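Local coordinates for endolysin B (Mycobacterium phage D29, PDB 3HC7), which hydrolyses the ester linkage between mycolic acids and arabinogalactan in the host cell wall, completing lysis and the release of new phage particles, at residues A[77-82]-A[112-117]. Numbering follows the deposited sequence.
Sequences AMAGYS and KVIFWG
W116 brings the CE3-CZ3 side of its indole against the neighbouring strand, where CZ3 lies 4.0 Å from CB of A79 and CE3 3.7 Å from CB of Y81. The two strands, 77-81 and 112-116, are adjacent and parallel in the central sheet of an alpha/beta-hydrolase fold, joined by a beta-alpha-beta crossover through helix 83-96. On the face that carries A79, Y81, I114 and W116, CG of W116 anti to the carbonyl carbon (chi1 -59°) swings the indole to the backbone-N side, toward A79, and CG2 of I114 lies 3.5 Å above the indole plane, offset toward its rim. The small methyl of A79 leaves room for the indole, while branched I114 fills the layer beneath helix 245-251. Y81 crosses W116 at about a right angle, its CD1 3.6 Å from W116 CB; its hydroxyl bonds to the backbone O of H240, a catalytic residue. M78 and V113 point together to the other face, flexible thioether beside compact isopropyl, and both pack on V88 of helix 83-96. G80, the first glycine of the G-x-S-x-G pattern, brings only backbone to the face that carries F115, which also touches V88.

Further out, the aliphatic stem of K112 starts beside A77, and its ammonium reaches a salt bridge with E157 at the far end of the contact from the active site. The backbones are laced by five hydrogen bonds, M78 and G80 each giving and accepting one. After Y81 the chain makes the strained turn of the nucleophile elbow before helix 83-96, and S82, the catalytic serine, has positive phi (51°). The fifth bond runs into this turn, from S82 N to W116 O at 2.9 Å.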
ATOM      1  N   ALA A  77      -8.471  13.061  -2.576  1.00 55.74           N
ATOM      2  CA  ALA A  77      -8.512  11.793  -1.872  1.00 46.02           C
ATOM      3  C   ALA A  77      -7.495  10.860  -2.521  1.00 48.03           C
ATOM      4  O   ALA A  77      -7.089  11.071  -3.666  1.00 52.52           O
ATOM      5  CB  ALA A  77      -9.917  11.196  -1.945  1.00 54.54           C
ATOM      6  N   MET A  78      -7.075   9.836  -1.794  1.00 48.61           N
ATOM      7  CA  MET A  78      -6.131   8.868  -2.337  1.00 48.34           C
ATOM      8  C   MET A  78      -6.594   7.449  -2.045  1.00 49.31           C
ATOM      9  O   MET A  78      -7.241   7.192  -1.028  1.00 49.58           O
ATOM     10  CB  MET A  78      -4.732   9.086  -1.752  1.00 39.42           C
ATOM     11  CG  MET A  78      -4.087  10.426  -2.099  1.00 41.66           C
ATOM     12  SD  MET A  78      -2.413  10.567  -1.432  1.00 46.13           S
ATOM     13  CE  MET A  78      -2.745  10.419   0.320  1.00 33.71           C
ATOM     14  N   ALA A  79      -6.257   6.530  -2.944  1.00 44.20           N
ATOM     15  CA  ALA A  79      -6.646   5.136  -2.794  1.00 42.10           C
ATOM     16  C   ALA A  79      -5.571   4.224  -3.357  1.00 43.14           C
ATOM     17  O   ALA A  79      -5.194   4.334  -4.524  1.00 48.35           O
ATOM     18  CB  ALA A  79      -7.979   4.873  -3.489  1.00 44.34           C
ATOM     19  N   GLY A  80      -5.090   3.316  -2.522  1.00 43.03           N
ATOM     20  CA  GLY A  80      -4.059   2.383  -2.933  1.00 46.20           C
ATOM     21  C   GLY A  80      -4.293   0.995  -2.378  1.00 44.65           C
ATOM     22  O   GLY A  80      -4.789   0.833  -1.262  1.00 42.65           O
ATOM     23  N   TYR A  81      -3.911  -0.004  -3.163  1.00 46.69           N
ATOM     24  CA  TYR A  81      -4.091  -1.408  -2.813  1.00 40.80           C
ATOM     25  C   TYR A  81      -2.742  -2.115  -2.799  1.00 36.47           C
ATOM     26  O   TYR A  81      -1.956  -1.978  -3.738  1.00 40.46           O
ATOM     27  CB  TYR A  81      -5.038  -2.054  -3.828  1.00 46.93           C
ATOM     28  CG  TYR A  81      -5.123  -3.566  -3.801  1.00 44.53           C
ATOM     29  CD1 TYR A  81      -5.245  -4.262  -2.603  1.00 42.22           C
ATOM     30  CD2 TYR A  81      -5.126  -4.291  -4.984  1.00 48.15           C
ATOM     31  CE1 TYR A  81      -5.336  -5.642  -2.584  1.00 43.59           C
ATOM     32  CE2 TYR A  81      -5.217  -5.672  -4.979  1.00 52.91           C
ATOM     33  CZ  TYR A  81      -5.321  -6.340  -3.781  1.00 49.65           C
ATOM     34  OH  TYR A  81      -5.412  -7.711  -3.784  1.00 54.85           O
ATOM     35  N   SER A  82      -2.480  -2.854  -1.720  1.00 33.30           N
ATOM     36  CA  SER A  82      -1.258  -3.647  -1.533  1.00 37.67           C
ATOM     37  C   SER A  82       0.024  -2.839  -1.776  1.00 36.87           C
ATOM     38  O   SER A  82       0.273  -1.886  -1.053  1.00 36.44           O
ATOM     39  CB  SER A  82      -1.305  -5.002  -2.281  1.00 46.99           C
ATOM     40  OG  SER A  82      -0.796  -4.954  -3.602  1.00 56.89           O
ATOM     41  N   LYS A 112      -9.959  12.317   2.275  1.00 54.45           N
ATOM     42  CA  LYS A 112     -10.175  10.885   2.417  1.00 49.82           C
ATOM     43  C   LYS A 112      -9.010  10.079   1.877  1.00 47.72           C
ATOM     44  O   LYS A 112      -8.481  10.378   0.809  1.00 45.35           O
ATOM     45  CB  LYS A 112     -11.447  10.460   1.673  1.00 49.21           C
ATOM     46  CG  LYS A 112     -12.737  11.096   2.174  1.00 56.79           C
ATOM     47  CD  LYS A 112     -13.894  10.754   1.257  1.00 56.97           C
ATOM     48  CE  LYS A 112     -15.142  11.549   1.629  1.00 63.48           C
ATOM     49  NZ  LYS A 112     -15.919  10.867   2.695  1.00 64.41           N
ATOM     50  N   VAL A 113      -8.628   9.039   2.608  1.00 49.54           N
ATOM     51  CA  VAL A 113      -7.627   8.105   2.123  1.00 46.99           C
ATOM     52  C   VAL A 113      -8.153   6.700   2.266  1.00 46.93           C
ATOM     53  O   VAL A 113      -8.758   6.365   3.284  1.00 50.69           O
ATOM     54  CB  VAL A 113      -6.318   8.205   2.916  1.00 42.99           C
ATOM     55  CG1 VAL A 113      -5.249   7.360   2.255  1.00 37.53           C
ATOM     56  CG2 VAL A 113      -5.870   9.634   2.993  1.00 33.23           C
ATOM     57  N   ILE A 114      -7.919   5.883   1.245  1.00 48.20           N
ATOM     58  CA  ILE A 114      -8.323   4.482   1.265  1.00 42.64           C
ATOM     59  C   ILE A 114      -7.135   3.559   1.058  1.00 45.55           C
ATOM     60  O   ILE A 114      -6.385   3.710   0.091  1.00 45.16           O
ATOM     61  CB  ILE A 114      -9.344   4.171   0.158  1.00 52.53           C
ATOM     62  CG1 ILE A 114     -10.668   4.879   0.432  1.00 60.80           C
ATOM     63  CG2 ILE A 114      -9.557   2.666   0.046  1.00 54.50           C
ATOM     64  CD1 ILE A 114     -11.597   4.891  -0.748  1.00 68.42           C
ATOM     65  N   PHE A 115      -6.979   2.603   1.970  1.00 41.50           N
ATOM     66  CA  PHE A 115      -6.021   1.521   1.809  1.00 38.41           C
ATOM     67  C   PHE A 115      -6.742   0.178   1.781  1.00 50.56           C
ATOM     68  O   PHE A 115      -7.648  -0.060   2.581  1.00 49.32           O
ATOM     69  CB  PHE A 115      -5.041   1.496   2.980  1.00 37.31           C
ATOM     70  CG  PHE A 115      -4.295   2.783   3.188  1.00 40.00           C
ATOM     71  CD1 PHE A 115      -3.212   3.111   2.383  1.00 38.03           C
ATOM     72  CD2 PHE A 115      -4.661   3.653   4.203  1.00 39.07           C
ATOM     73  CE1 PHE A 115      -2.508   4.291   2.586  1.00 41.89           C
ATOM     74  CE2 PHE A 115      -3.962   4.831   4.411  1.00 41.02           C
ATOM     75  CZ  PHE A 115      -2.887   5.155   3.598  1.00 38.75           C
ATOM     76  N   TRP A 116      -6.347  -0.693   0.857  1.00 52.01           N
ATOM     77  CA  TRP A 116      -6.723  -2.103   0.928  1.00 50.20           C
ATOM     78  C   TRP A 116      -5.424  -2.877   1.053  1.00 44.24           C
ATOM     79  O   TRP A 116      -4.452  -2.546   0.372  1.00 39.78           O
ATOM     80  CB  TRP A 116      -7.424  -2.577  -0.347  1.00 46.09           C
ATOM     81  CG  TRP A 116      -8.692  -1.867  -0.759  1.00 49.57           C
ATOM     82  CD1 TRP A 116      -9.973  -2.165  -0.366  1.00 50.80           C
ATOM     83  CD2 TRP A 116      -8.804  -0.797  -1.706  1.00 45.95           C
ATOM     84  NE1 TRP A 116     -10.866  -1.322  -0.992  1.00 52.70           N
ATOM     85  CE2 TRP A 116     -10.175  -0.476  -1.819  1.00 51.36           C
ATOM     86  CE3 TRP A 116      -7.878  -0.077  -2.465  1.00 46.02           C
ATOM     87  CZ2 TRP A 116     -10.637   0.538  -2.660  1.00 55.06           C
ATOM     88  CZ3 TRP A 116      -8.338   0.931  -3.297  1.00 46.13           C
ATOM     89  CH2 TRP A 116      -9.706   1.228  -3.386  1.00 54.24           C
ATOM     90  N   GLY A 117      -5.408  -3.904   1.902  1.00 50.40           N
ATOM     91  CA  GLY A 117      -4.246  -4.769   2.077  1.00 48.02           C
ATOM     92  C   GLY A 117      -2.933  -4.029   2.299  1.00 47.19           C
ATOM     93  O   GLY A 117      -1.983  -4.203   1.536  1.00 41.66           O
TER